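Side-chain contacts in SusD homolog (Bacteroides thetaiotaomicron VPI-5482, PDB 3IV0), which is of unknown specific function but probably captures sugars at the outer membrane of the cell, as SusD-family proteins do for glycan uptake: residues 186-191 with 204-209; 345-348 with 354-357; 317-322 with 393-398; 74-79 with 459-464. One frame throughout, in Å; residues are numbered along the deposited sequence. Where two conformers were deposited one is given.

Interaction 1: 186-191 with 204-209; sequences LPWSYS and SVIALM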
loop_
_atom_site.group_PDB
_atom_site.type_symbol
_atom_site.label_atom_id
_atom_site.label_comp_id
_atom_site.label_asym_id
_atom_site.label_seq_id
_atom_site.Cartn_x
_atom_site.Cartn_y
_atom_site.Cartn_z
ATOM N N LEU A 186 -16.659 2.915 14.192
ATOM C CA LEU A 186 -15.517 3.479 13.437
ATOM C C LEU A 186 -15.994 4.754 12.786
ATOM O O LEU A 186 -16.794 4.731 11.878
ATOM C CB LEU A 186 -15.028 2.494 12.360
ATOM C CG LEU A 186 -14.399 1.214 12.894
ATOM C CD1 LEU A 186 -14.080 0.294 11.699
ATOM C CD2 LEU A 186 -13.153 1.464 13.744
ATOM N N PRO A 187 -15.479 5.894 13.242
ATOM C CA PRO A 187 -15.973 7.112 12.650
ATOM C C PRO A 187 -15.369 7.303 11.275
ATOM O O PRO A 187 -14.436 6.567 10.892
ATOM C CB PRO A 187 -15.447 8.188 13.592
ATOM C CG PRO A 187 -14.142 7.622 14.066
ATOM C CD PRO A 187 -14.420 6.153 14.229
ATOM N N TRP A 188 -15.871 8.276 10.545
ATOM C CA TRP A 188 -15.247 8.655 9.281
ATOM C C TRP A 188 -13.839 9.180 9.506
ATOM O O TRP A 188 -12.940 8.922 8.729
ATOM C CB TRP A 188 -16.050 9.705 8.532
ATOM C CG TRP A 188 -17.377 9.231 8.023
ATOM C CD1 TRP A 188 -18.590 9.487 8.582
ATOM C CD2 TRP A 188 -17.624 8.404 6.881
ATOM N NE1 TRP A 188 -19.587 8.887 7.849
ATOM C CE2 TRP A 188 -19.017 8.231 6.789
ATOM C CE3 TRP A 188 -16.810 7.852 5.895
ATOM C CZ2 TRP A 188 -19.606 7.510 5.756
ATOM C CZ3 TRP A 188 -17.409 7.132 4.874
ATOM C CH2 TRP A 188 -18.786 6.975 4.828
ATOM N N SER A 189 -13.647 9.916 10.590
ATOM C CA SER A 189 -12.335 10.413 10.894
ATOM C C SER A 189 -12.259 10.910 12.327
ATOM O O SER A 189 -13.239 11.329 12.920
ATOM C CB SER A 189 -11.974 11.547 9.948
ATOM O OG SER A 189 -12.830 12.658 10.163
ATOM N N TYR A 190 -11.043 10.903 12.834
ATOM C CA TYR A 190 -10.770 11.229 14.219
ATOM C C TYR A 190 -10.207 12.636 14.309
ATOM O O TYR A 190 -9.459 13.077 13.449
ATOM C CB TYR A 190 -9.725 10.290 14.761
ATOM C CG TYR A 190 -10.121 8.826 14.765
ATOM C CD1 TYR A 190 -10.932 8.301 15.776
ATOM C CD2 TYR A 190 -9.673 7.946 13.760
ATOM C CE1 TYR A 190 -11.291 6.960 15.785
ATOM C CE2 TYR A 190 -10.017 6.611 13.768
ATOM C CZ TYR A 190 -10.844 6.115 14.761
ATOM O OH TYR A 190 -11.184 4.778 14.811
ATOM N N SER A 191 -10.564 13.357 15.362
ATOM C CA SER A 191 -10.046 14.711 15.517
ATOM C C SER A 191 -8.755 14.735 16.328
ATOM O O SER A 191 -8.045 15.724 16.270
ATOM C CB SER A 191 -11.079 15.618 16.174
ATOM O OG SER A 191 -11.582 15.003 17.345
ATOM N N SER A 204 -10.814 3.762 6.067
ATOM C CA SER A 204 -9.793 2.731 5.996
ATOM C C SER A 204 -10.420 1.400 5.511
ATOM O O SER A 204 -9.884 0.699 4.622
ATOM C CB SER A 204 -9.183 2.489 7.363
ATOM O OG SER A 204 -8.753 3.671 7.996
ATOM N N VAL A 205 -11.538 1.047 6.146
ATOM C CA VAL A 205 -12.261 -0.165 5.817
ATOM C C VAL A 205 -12.721 -0.158 4.368
ATOM O O VAL A 205 -12.525 -1.145 3.657
ATOM C CB VAL A 205 -13.464 -0.398 6.758
ATOM C CG1 VAL A 205 -14.288 -1.606 6.308
ATOM C CG2 VAL A 205 -12.979 -0.587 8.241
ATOM N N ILE A 206 -13.307 0.954 3.922
ATOM C CA ILE A 206 -13.782 1.025 2.550
ATOM C C ILE A 206 -12.627 0.852 1.563
ATOM O O ILE A 206 -12.752 0.083 0.596
ATOM C CB ILE A 206 -14.522 2.357 2.310
ATOM C CG1 ILE A 206 -15.842 2.390 3.100
ATOM C CG2 ILE A 206 -14.798 2.547 0.807
ATOM C CD1 ILE A 206 -16.431 3.787 3.229
ATOM N N ALA A 207 -11.520 1.542 1.758
ATOM C CA ALA A 207 -10.402 1.453 0.827
ATOM C C ALA A 207 -9.874 0.036 0.740
ATOM O O ALA A 207 -9.611 -0.500 -0.345
ATOM C CB ALA A 207 -9.298 2.406 1.208
ATOM N N LEU A 208 -9.702 -0.626 1.879
ATOM C CA LEU A 208 -9.217 -1.990 1.897
ATOM C C LEU A 208 -10.171 -2.926 1.144
ATOM O O LEU A 208 -9.766 -3.760 0.351
ATOM C CB LEU A 208 -9.005 -2.473 3.331
ATOM C CG LEU A 208 -8.583 -3.935 3.472
ATOM C CD1 LEU A 208 -7.354 -4.291 2.622
ATOM C CD2 LEU A 208 -8.384 -4.325 4.934
HETATM N N MSE A 209 -11.462 -2.755 1.358
HETATM C CA MSE A 209 -12.433 -3.588 0.667
HETATM C C MSE A 209 -12.414 -3.384 -0.821
HETATM O O MSE A 209 -12.573 -4.338 -1.584
HETATM C CB MSE A 209 -13.822 -3.349 1.228
HETATM C CG MSE A 209 -14.053 -3.868 2.678
HETATM SE SE MSE A 209 -15.827 -3.574 3.337
HETATM C CE MSE A 209 -16.831 -4.940 2.285
#
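Leu-186 and Val-205 meet through one methyl each, and the leucine is the side chain to follow outward. Its CB is still well short of the helix, 5.5 Å from Val-205 CG2. With CG anti to the carbonyl carbon (chi1 -67°), the chain runs on to its fork, where CG is still 5.2 Å from Val-205 CG2. The CD1 branch alone arrives, Leu-186 CD1 landing 3.7 Å from Val-205 CG2. The other branch turns elsewhere: CD2 lies 4.0 Å from Tyr-190 OH, a hydroxyl that is itself hydrogen-bonded to Ala-200 O. The leucine and valine side chains cross at about a right angle and touch through this one pair of methyls.

What is being packed here is the loop after helix 174-178, folded back onto an early turn of helix 202-219, the next helix in this largely helical SusD-type chain. Leu-177 of the shorter helix touches both Val-205 and Ile-206, and Ala-125 of helix 117-142 lies against Leu-186.

One residue along the helix from Val-205, Ile-206 reaches the loop a second time. Its chain is extended (chi2 164°), and this carries CD1 to 3.9 Å from Trp-188 CZ3, at a slant to the indole. Trp-188 CB starts off away from the helix, and it is the six-membered part of the ring that swings back. Glu-237 of helix 224-238 also touches both Trp-188 and Ile-206.

Interaction 2: 345-348 with 354-357; sequences WNID and TITS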
loop_
_atom_site.group_PDB
_atom_site.type_symbol
_atom_site.label_atom_id
_atom_site.label_comp_id
_atom_site.label_asym_id
_atom_site.label_seq_id
_atom_site.Cartn_x
_atom_site.Cartn_y
_atom_site.Cartn_z
ATOM N N TRP A 345 8.936 15.269 0.447
ATOM C CA TRP A 345 9.843 15.935 1.383
ATOM C C TRP A 345 9.139 16.547 2.583
ATOM O O TRP A 345 8.282 17.403 2.471
ATOM C CB TRP A 345 10.721 16.962 0.678
ATOM C CG TRP A 345 11.757 16.352 -0.189
ATOM C CD1 TRP A 345 12.019 15.034 -0.360
ATOM C CD2 TRP A 345 12.712 17.063 -0.972
ATOM N NE1 TRP A 345 13.054 14.866 -1.236
ATOM C CE2 TRP A 345 13.511 16.102 -1.620
ATOM C CE3 TRP A 345 12.968 18.415 -1.180
ATOM C CZ2 TRP A 345 14.552 16.457 -2.499
ATOM C CZ3 TRP A 345 14.007 18.771 -2.046
ATOM C CH2 TRP A 345 14.783 17.803 -2.680
ATOM N N ASN A 346 9.555 16.047 3.729
ATOM C CA ASN A 346 9.249 16.541 5.063
ATOM C C ASN A 346 10.492 16.178 5.857
ATOM O O ASN A 346 10.604 15.133 6.498
ATOM C CB ASN A 346 8.017 15.868 5.630
ATOM C CG ASN A 346 6.746 16.610 5.268
ATOM O OD1 ASN A 346 6.621 17.807 5.577
ATOM N ND2 ASN A 346 5.831 15.939 4.562
ATOM N N ILE A 347 11.469 17.063 5.781
ATOM C CA ILE A 347 12.814 16.734 6.188
ATOM C C ILE A 347 12.992 16.929 7.699
ATOM O O ILE A 347 12.457 17.886 8.253
ATOM C CB ILE A 347 13.798 17.629 5.412
ATOM C CG1 ILE A 347 13.728 17.341 3.899
ATOM C CG2 ILE A 347 15.205 17.413 5.919
ATOM C CD1 ILE A 347 14.102 18.556 3.025
ATOM N N ASP A 348 13.702 16.017 8.354
ATOM C CA ASP A 348 13.945 16.162 9.782
ATOM C C ASP A 348 15.164 15.357 10.153
ATOM O O ASP A 348 15.670 14.555 9.378
ATOM C CB ASP A 348 12.710 15.702 10.557
ATOM C CG ASP A 348 12.648 16.240 11.973
ATOM O OD1 ASP A 348 13.583 16.959 12.397
ATOM O OD2 ASP A 348 11.650 15.920 12.657
ATOM N N THR A 354 21.284 12.164 12.106
ATOM C CA THR A 354 20.785 11.439 10.940
ATOM C C THR A 354 19.611 12.168 10.313
ATOM O O THR A 354 18.626 12.496 10.980
ATOM C CB THR A 354 20.310 10.042 11.304
ATOM O OG1 THR A 354 21.340 9.353 12.023
ATOM C CG2 THR A 354 19.939 9.260 10.055
ATOM N N ILE A 355 19.707 12.383 9.015
ATOM C CA ILE A 355 18.679 13.098 8.286
ATOM C C ILE A 355 17.751 12.122 7.556
ATOM O O ILE A 355 18.215 11.182 6.938
ATOM C CB ILE A 355 19.298 14.057 7.240
ATOM C CG1 ILE A 355 20.313 15.004 7.891
ATOM C CG2 ILE A 355 18.218 14.872 6.551
ATOM C CD1 ILE A 355 21.061 15.815 6.858
ATOM N N THR A 356 16.445 12.383 7.638
ATOM C CA THR A 356 15.512 11.733 6.719
ATOM C C THR A 356 14.820 12.789 5.891
ATOM O O THR A 356 14.502 13.887 6.358
ATOM C CB THR A 356 14.452 10.870 7.458
ATOM O OG1 THR A 356 13.551 10.269 6.512
ATOM C CG2 THR A 356 13.649 11.678 8.417
ATOM N N SER A 357 14.529 12.415 4.660
ATOM C CA SER A 357 13.765 13.292 3.793
ATOM C C SER A 357 12.272 13.196 4.003
ATOM O O SER A 357 11.525 13.989 3.438
ATOM C CB SER A 357 14.087 13.035 2.317
ATOM O OG SER A 357 13.552 11.773 1.888
#
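Ile-347 (chi1 -64°) and Ile-355 (chi1 -54°) share a rotamer that sets CG2 anti to the backbone N, and the two CG2 methyls meet at 4.0 Å with the side chains lying side by side and pointing the same way. Thr-356 is turned differently: its OG1 takes the place anti to N, where it is hydrogen-bonded to Asp-286, and CG2 is left to pack 3.6 Å from Asp-348 O. They lie at the open end of a small antiparallel hairpin, strands 348-350 and 354-356, with Ile-347 just before the first strand; in it Asp-348 and Thr-356 form a hydrogen-bonded pair. Thr-356 N gives to Asp-348 O at 2.9 Å, and Asp-348 N returns the bond to Thr-356 O at 3.0 Å. Past the strand end the pairing goes on less regularly. Asn-346 N reaches Ser-357 O at 2.9 Å, nearly straight at 168°, and the same oxygen takes a CA-H...O contact from Trp-345 CA at 3.3 Å. Beside it, Trp-345 CD1 rests 3.9 Å from Ser-357 CB. The polar ends of this last pair turn to neighbours: indole NE1 to Ser-289 OG, and Ser-357 OG to Asp-286 and Ser-285.

Interaction 3: 317-322 with 393-398; sequences DARKEL and NRVRNR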
loop_
_atom_site.group_PDB
_atom_site.type_symbol
_atom_site.label_atom_id
_atom_site.label_comp_id
_atom_site.label_asym_id
_atom_site.label_seq_id
_atom_site.Cartn_x
_atom_site.Cartn_y
_atom_site.Cartn_z
ATOM N N ASP A 317 0.560 19.666 -16.010
ATOM C CA ASP A 317 0.386 18.771 -14.852
ATOM C C ASP A 317 1.310 19.286 -13.763
ATOM O O ASP A 317 2.533 19.153 -13.878
ATOM C CB ASP A 317 0.765 17.352 -15.217
ATOM C CG ASP A 317 0.427 16.334 -14.134
ATOM O OD1 ASP A 317 0.399 16.730 -12.936
ATOM O OD2 ASP A 317 0.202 15.162 -14.475
ATOM N N ALA A 318 0.730 19.875 -12.730
ATOM C CA ALA A 318 1.510 20.490 -11.668
ATOM C C ALA A 318 2.396 19.484 -10.912
ATOM O O ALA A 318 3.363 19.883 -10.242
ATOM C CB ALA A 318 0.626 21.221 -10.740
ATOM N N ARG A 319 2.074 18.188 -10.988
ATOM C CA ARG A 319 2.928 17.207 -10.353
ATOM C C ARG A 319 4.316 17.224 -10.951
ATOM O O ARG A 319 5.299 16.888 -10.283
ATOM C CB ARG A 319 2.302 15.803 -10.441
ATOM C CG ARG A 319 1.016 15.681 -9.609
ATOM C CD ARG A 319 0.180 14.436 -9.922
ATOM N NE ARG A 319 -0.404 14.530 -11.261
ATOM C CZ ARG A 319 -1.466 13.866 -11.695
ATOM N NH1 ARG A 319 -2.158 13.064 -10.887
ATOM N NH2 ARG A 319 -1.867 13.988 -12.945
ATOM N N LYS A 320 4.422 17.613 -12.222
ATOM C CA LYS A 320 5.749 17.665 -12.841
ATOM C C LYS A 320 6.690 18.593 -12.080
ATOM O O LYS A 320 7.795 18.198 -11.733
ATOM C CB LYS A 320 5.652 18.108 -14.310
ATOM C CG LYS A 320 5.011 17.104 -15.209
ATOM C CD LYS A 320 5.181 17.459 -16.701
ATOM C CE LYS A 320 4.447 18.717 -17.096
ATOM N NZ LYS A 320 4.529 18.990 -18.590
ATOM N N GLU A 321 6.240 19.804 -11.817
ATOM C CA GLU A 321 7.039 20.823 -11.158
ATOM C C GLU A 321 7.165 20.582 -9.657
ATOM O O GLU A 321 8.190 20.902 -9.026
ATOM C CB GLU A 321 6.418 22.198 -11.382
ATOM C CG GLU A 321 6.558 22.788 -12.746
ATOM C CD GLU A 321 5.585 22.243 -13.786
ATOM O OE1 GLU A 321 4.493 21.749 -13.440
ATOM O OE2 GLU A 321 5.916 22.332 -15.001
ATOM N N LEU A 322 6.116 20.045 -9.047
ATOM C CA LEU A 322 6.104 19.988 -7.588
ATOM C C LEU A 322 6.668 18.708 -7.033
ATOM O O LEU A 322 7.096 18.699 -5.878
ATOM C CB LEU A 322 4.692 20.193 -7.055
ATOM C CG LEU A 322 4.104 21.574 -7.266
ATOM C CD1 LEU A 322 2.617 21.610 -7.006
ATOM C CD2 LEU A 322 4.792 22.616 -6.351
ATOM N N ASN A 393 -11.636 13.221 -13.059
ATOM C CA ASN A 393 -11.337 14.648 -13.196
ATOM C C ASN A 393 -11.190 15.397 -11.895
ATOM O O ASN A 393 -10.567 16.447 -11.852
ATOM C CB ASN A 393 -12.356 15.291 -14.132
ATOM C CG ASN A 393 -12.099 14.935 -15.565
ATOM O OD1 ASN A 393 -10.957 14.727 -15.958
ATOM N ND2 ASN A 393 -13.160 14.874 -16.392
ATOM N N ARG A 394 -11.708 14.857 -10.810
ATOM C CA ARG A 394 -11.397 15.464 -9.521
ATOM C C ARG A 394 -9.910 15.401 -9.224
ATOM O O ARG A 394 -9.329 16.359 -8.719
ATOM C CB ARG A 394 -12.209 14.815 -8.420
ATOM C CG ARG A 394 -13.689 15.235 -8.496
ATOM C CD ARG A 394 -14.548 14.482 -7.569
ATOM N NE ARG A 394 -14.212 14.744 -6.184
ATOM C CZ ARG A 394 -14.713 14.022 -5.184
ATOM N NH1 ARG A 394 -15.552 13.053 -5.464
ATOM N NH2 ARG A 394 -14.377 14.285 -3.940
ATOM N N VAL A 395 -9.291 14.295 -9.601
ATOM C CA VAL A 395 -7.859 14.127 -9.423
ATOM C C VAL A 395 -7.075 14.938 -10.466
ATOM O O VAL A 395 -6.102 15.605 -10.118
ATOM C CB VAL A 395 -7.485 12.647 -9.449
ATOM C CG1 VAL A 395 -5.968 12.461 -9.339
ATOM C CG2 VAL A 395 -8.235 11.902 -8.298
ATOM N N ARG A 396 -7.543 14.899 -11.712
ATOM C CA ARG A 396 -6.896 15.691 -12.766
ATOM C C ARG A 396 -6.936 17.173 -12.408
ATOM O O ARG A 396 -5.946 17.879 -12.544
ATOM C CB ARG A 396 -7.601 15.500 -14.099
ATOM C CG ARG A 396 -7.643 14.105 -14.668
ATOM C CD ARG A 396 -6.325 13.681 -15.226
ATOM N NE ARG A 396 -5.991 14.444 -16.444
ATOM C CZ ARG A 396 -4.886 14.249 -17.143
ATOM N NH1 ARG A 396 -3.952 13.396 -16.753
ATOM N NH2 ARG A 396 -4.662 14.977 -18.229
ATOM N N ASN A 397 -8.099 17.656 -11.981
ATOM C CA ASN A 397 -8.244 19.074 -11.669
ATOM C C ASN A 397 -7.354 19.483 -10.496
ATOM O O ASN A 397 -6.759 20.553 -10.508
ATOM C CB ASN A 397 -9.694 19.459 -11.401
ATOM C CG ASN A 397 -10.549 19.581 -12.670
ATOM O OD1 ASN A 397 -11.738 19.228 -12.661
ATOM N ND2 ASN A 397 -9.976 20.107 -13.733
ATOM N N ARG A 398 -7.216 18.625 -9.486
ATOM C CA ARG A 398 -6.351 18.963 -8.366
ATOM C C ARG A 398 -4.900 19.118 -8.832
ATOM O O ARG A 398 -4.178 19.978 -8.320
ATOM C CB ARG A 398 -6.484 17.907 -7.240
ATOM C CG ARG A 398 -5.765 18.299 -5.990
ATOM C CD ARG A 398 -4.373 17.763 -5.867
ATOM N NE ARG A 398 -4.359 16.305 -5.735
ATOM C CZ ARG A 398 -4.609 15.637 -4.617
ATOM N NH1 ARG A 398 -4.903 16.261 -3.496
ATOM N NH2 ARG A 398 -4.578 14.323 -4.633
#
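Asp-317 OD1 is gripped twice by Arg-319, the residue that reaches across to Val-395 and Arg-396: the backbone N bonds to it at 3.0 Å and the side-chain NE at 2.9 Å. The first bond makes Asp-317 the N-cap of helix 318-323. The second, at 160°, uses the syn lone pair of OD1 and belongs to a side-on, two-nitrogen salt bridge completed by Arg-319 NH2 to Asp-317 OD2 at 2.8 Å. A bend at chi3 (-69°) turns the guanidinium alongside the Asp-317 carboxylate, which lies at its edge.

The remaining nitrogen, Arg-319 NH1, points onward to helix 385-398 and stops 4.2 Å from Val-395 CG1. Arg-396 NH1 lies near the guanidinium plane, 4.4 Å from Arg-319 NH2. The two arginines share an anion, Glu-418 of helix 408-422, which makes salt bridges with both; Glu-422 also bridges to Arg-319, and Arg-396 NE is hydrogen-bonded to Ser-402 O. A leucine in place of Arg-319 would probably leave Asp-317 with its backbone capping bond but without the two-nitrogen salt bridge that now holds its carboxylate, and deprive Glu-418 and Glu-422 of a shared cation.

Buried together, the acids and arginines are likely to stay charged; direct contact between the segments is slight, and the common anion Glu-418, on a third helix, draws their arginines together.

Interaction 4: 74-79 with 459-464; sequences GELRNT and WTWPIH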
loop_
_atom_site.group_PDB
_atom_site.type_symbol
_atom_site.label_atom_id
_atom_site.label_comp_id
_atom_site.label_asym_id
_atom_site.label_seq_id
_atom_site.Cartn_x
_atom_site.Cartn_y
_atom_site.Cartn_z
ATOM N N GLY A 74 14.765 -14.838 -7.468
ATOM C CA GLY A 74 15.617 -15.923 -7.039
ATOM C C GLY A 74 17.041 -15.438 -6.782
ATOM O O GLY A 74 17.706 -15.882 -5.831
ATOM N N GLU A 75 17.529 -14.521 -7.603
ATOM C CA GLU A 75 18.886 -14.000 -7.395
ATOM C C GLU A 75 18.867 -13.059 -6.198
ATOM O O GLU A 75 19.844 -12.960 -5.463
ATOM C CB GLU A 75 19.444 -13.267 -8.627
ATOM C CG GLU A 75 19.602 -14.097 -9.880
ATOM C CD GLU A 75 20.637 -15.206 -9.758
ATOM O OE1 GLU A 75 21.281 -15.365 -8.684
ATOM O OE2 GLU A 75 20.811 -15.929 -10.770
ATOM N N LEU A 76 17.785 -12.333 -5.994
ATOM C CA LEU A 76 17.625 -11.532 -4.768
ATOM C C LEU A 76 17.761 -12.443 -3.515
ATOM O O LEU A 76 18.516 -12.130 -2.598
ATOM C CB LEU A 76 16.275 -10.839 -4.774
ATOM C CG LEU A 76 15.973 -9.866 -3.615
ATOM C CD1 LEU A 76 16.852 -8.640 -3.735
ATOM C CD2 LEU A 76 14.490 -9.465 -3.604
ATOM N N ARG A 77 17.049 -13.555 -3.464
ATOM C CA ARG A 77 17.110 -14.467 -2.323
ATOM C C ARG A 77 18.507 -15.093 -2.200
ATOM O O ARG A 77 18.978 -15.503 -1.111
ATOM C CB ARG A 77 16.067 -15.569 -2.477
ATOM C CG ARG A 77 16.226 -16.715 -1.466
ATOM C CD ARG A 77 15.244 -17.847 -1.702
ATOM N NE ARG A 77 15.530 -18.595 -2.917
ATOM C CZ ARG A 77 14.689 -19.469 -3.493
ATOM N NH1 ARG A 77 13.479 -19.714 -2.986
ATOM N NH2 ARG A 77 15.058 -20.101 -4.594
ATOM N N ASN A 78 19.277 -15.611 -3.321
ATOM C CA ASN A 78 20.652 -16.075 -3.221
ATOM C C ASN A 78 21.643 -14.982 -2.733
ATOM O O ASN A 78 22.549 -15.296 -1.966
ATOM C CB ASN A 78 21.088 -16.667 -4.573
ATOM C CG ASN A 78 22.443 -17.362 -4.507
ATOM O OD1 ASN A 78 23.410 -16.911 -5.127
ATOM N ND2 ASN A 78 22.513 -18.460 -3.772
ATOM N N THR A 79 21.467 -13.722 -3.121
ATOM C CA THR A 79 22.428 -12.672 -2.757
ATOM C C THR A 79 22.187 -12.154 -1.341
ATOM O O THR A 79 23.150 -11.839 -0.639
ATOM C CB THR A 79 22.374 -11.503 -3.759
ATOM O OG1 THR A 79 22.731 -11.983 -5.072
ATOM C CG2 THR A 79 23.306 -10.378 -3.372
ATOM N N TRP A 459 4.690 -13.638 -10.141
ATOM C CA TRP A 459 4.361 -12.348 -9.488
ATOM C C TRP A 459 4.532 -12.423 -7.958
ATOM O O TRP A 459 4.500 -11.384 -7.307
ATOM C CB TRP A 459 2.945 -11.910 -9.852
ATOM C CG TRP A 459 1.897 -12.851 -9.422
ATOM C CD1 TRP A 459 1.372 -13.850 -10.148
ATOM C CD2 TRP A 459 1.206 -12.892 -8.146
ATOM N NE1 TRP A 459 0.421 -14.521 -9.435
ATOM C CE2 TRP A 459 0.292 -13.942 -8.199
ATOM C CE3 TRP A 459 1.275 -12.132 -6.973
ATOM C CZ2 TRP A 459 -0.572 -14.263 -7.123
ATOM C CZ3 TRP A 459 0.421 -12.425 -5.961
ATOM C CH2 TRP A 459 -0.455 -13.490 -6.017
ATOM N N THR A 460 4.703 -13.621 -7.396
ATOM C CA THR A 460 4.860 -13.767 -5.940
ATOM C C THR A 460 6.310 -13.577 -5.526
ATOM O O THR A 460 7.211 -13.666 -6.357
ATOM C CB THR A 460 4.425 -15.141 -5.445
ATOM O OG1 THR A 460 5.313 -16.147 -5.984
ATOM C CG2 THR A 460 2.953 -15.406 -5.809
ATOM N N TRP A 461 6.524 -13.286 -4.239
ATOM C CA TRP A 461 7.819 -13.410 -3.593
ATOM C C TRP A 461 8.136 -14.868 -3.286
ATOM O O TRP A 461 7.257 -15.617 -2.964
ATOM C CB TRP A 461 7.828 -12.600 -2.270
ATOM C CG TRP A 461 7.963 -11.145 -2.472
ATOM C CD1 TRP A 461 7.022 -10.301 -2.964
ATOM C CD2 TRP A 461 9.145 -10.342 -2.266
ATOM N NE1 TRP A 461 7.513 -9.030 -3.030
ATOM C CE2 TRP A 461 8.819 -9.024 -2.612
ATOM C CE3 TRP A 461 10.431 -10.613 -1.764
ATOM C CZ2 TRP A 461 9.737 -7.987 -2.540
ATOM C CZ3 TRP A 461 11.331 -9.609 -1.690
ATOM C CH2 TRP A 461 10.995 -8.305 -2.079
ATOM N N PRO A 462 9.436 -15.234 -3.333
ATOM C CA PRO A 462 9.812 -16.498 -2.751
ATOM C C PRO A 462 9.414 -16.550 -1.288
ATOM O O PRO A 462 9.444 -15.516 -0.630
ATOM C CB PRO A 462 11.344 -16.515 -2.889
ATOM C CG PRO A 462 11.657 -15.502 -3.981
ATOM C CD PRO A 462 10.588 -14.475 -3.833
ATOM N N ILE A 463 9.084 -17.735 -0.813
ATOM C CA ILE A 463 8.823 -17.978 0.607
ATOM C C ILE A 463 10.122 -18.484 1.235
ATOM O O ILE A 463 10.663 -19.501 0.803
ATOM C CB ILE A 463 7.698 -18.976 0.774
ATOM C CG1 ILE A 463 6.376 -18.326 0.340
ATOM C CG2 ILE A 463 7.584 -19.466 2.253
ATOM C CD1 ILE A 463 5.214 -19.307 0.176
ATOM N N HIS A 464 10.615 -17.767 2.241
ATOM C CA HIS A 464 11.842 -18.153 2.938
ATOM C C HIS A 464 11.679 -19.476 3.670
ATOM O O HIS A 464 10.630 -19.802 4.193
ATOM C CB HIS A 464 12.170 -17.037 3.925
ATOM C CG HIS A 464 13.552 -17.103 4.502
ATOM N ND1 HIS A 464 13.877 -17.907 5.576
ATOM C CD2 HIS A 464 14.685 -16.466 4.138
ATOM C CE1 HIS A 464 15.160 -17.735 5.859
ATOM N NE2 HIS A 464 15.673 -16.864 5.005
HETATM O O HOH W 1 13.096 -19.614 -0.233
#
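Distant parts of the SusD-family chain close on each other here: helix 73-79, from the starch-binding-associated region near the N-terminus, meets the loop 459-464 that leads into helix 466-470 close to the C-terminus.

The apolar half of the contact is Leu-76 on Trp-461. The leucine CG stands anti to the backbone N (chi1 -175°), and Leu-76 CD2 is thereby pushed out to the six-membered part of the indole, 3.7 Å from Trp-461 CZ3 and 4.0 Å from its CH2, arriving at a slant. Tyr-64 and Tyr-67 of helix 63-69 pack on the same leucine, and Arg-51 makes a cation-pi contact with the tryptophan.

One residue on, Arg-77 turns toward Pro-462. Two conformers of this arginine were modelled; in the one described, a bend at chi3 (70°) sets Arg-77 NH1 3.8 Å from Pro-462 CB. The guanidinium gets its polar partners from the chain end, with a salt bridge from NH1 to Glu-481 and a hydrogen bond from NH2 to Trp-480 O. In this conformer the guanidinium thus also ties the helix to the last residues.

A water links the arginine, in the same conformer, to the next loop residue: it accepts from Arg-77 NH1 at 2.8 Å and donates to Ile-463 O at 2.6 Å.

Interactions 1, 3 and 4 are all buried, yet they are built differently. Interaction 1 is methyl and indole packing between neighbouring parts of the chain, whereas interaction 3 brings together segments 71 residues apart, their arginines sharing an acid from a third helix. Interaction 4 combines apolar packing with a water bridge, its arginine also paired with the chain end, and it closes the long loop that contains the other three. Interaction 2, only partly buried, relies on backbone bonds of a short hairpin, and lies within the loop closed by interaction 3. No two contacts use the same helix or strand. Interactions 1 and 3 each lie across the chain's centre from interaction 4.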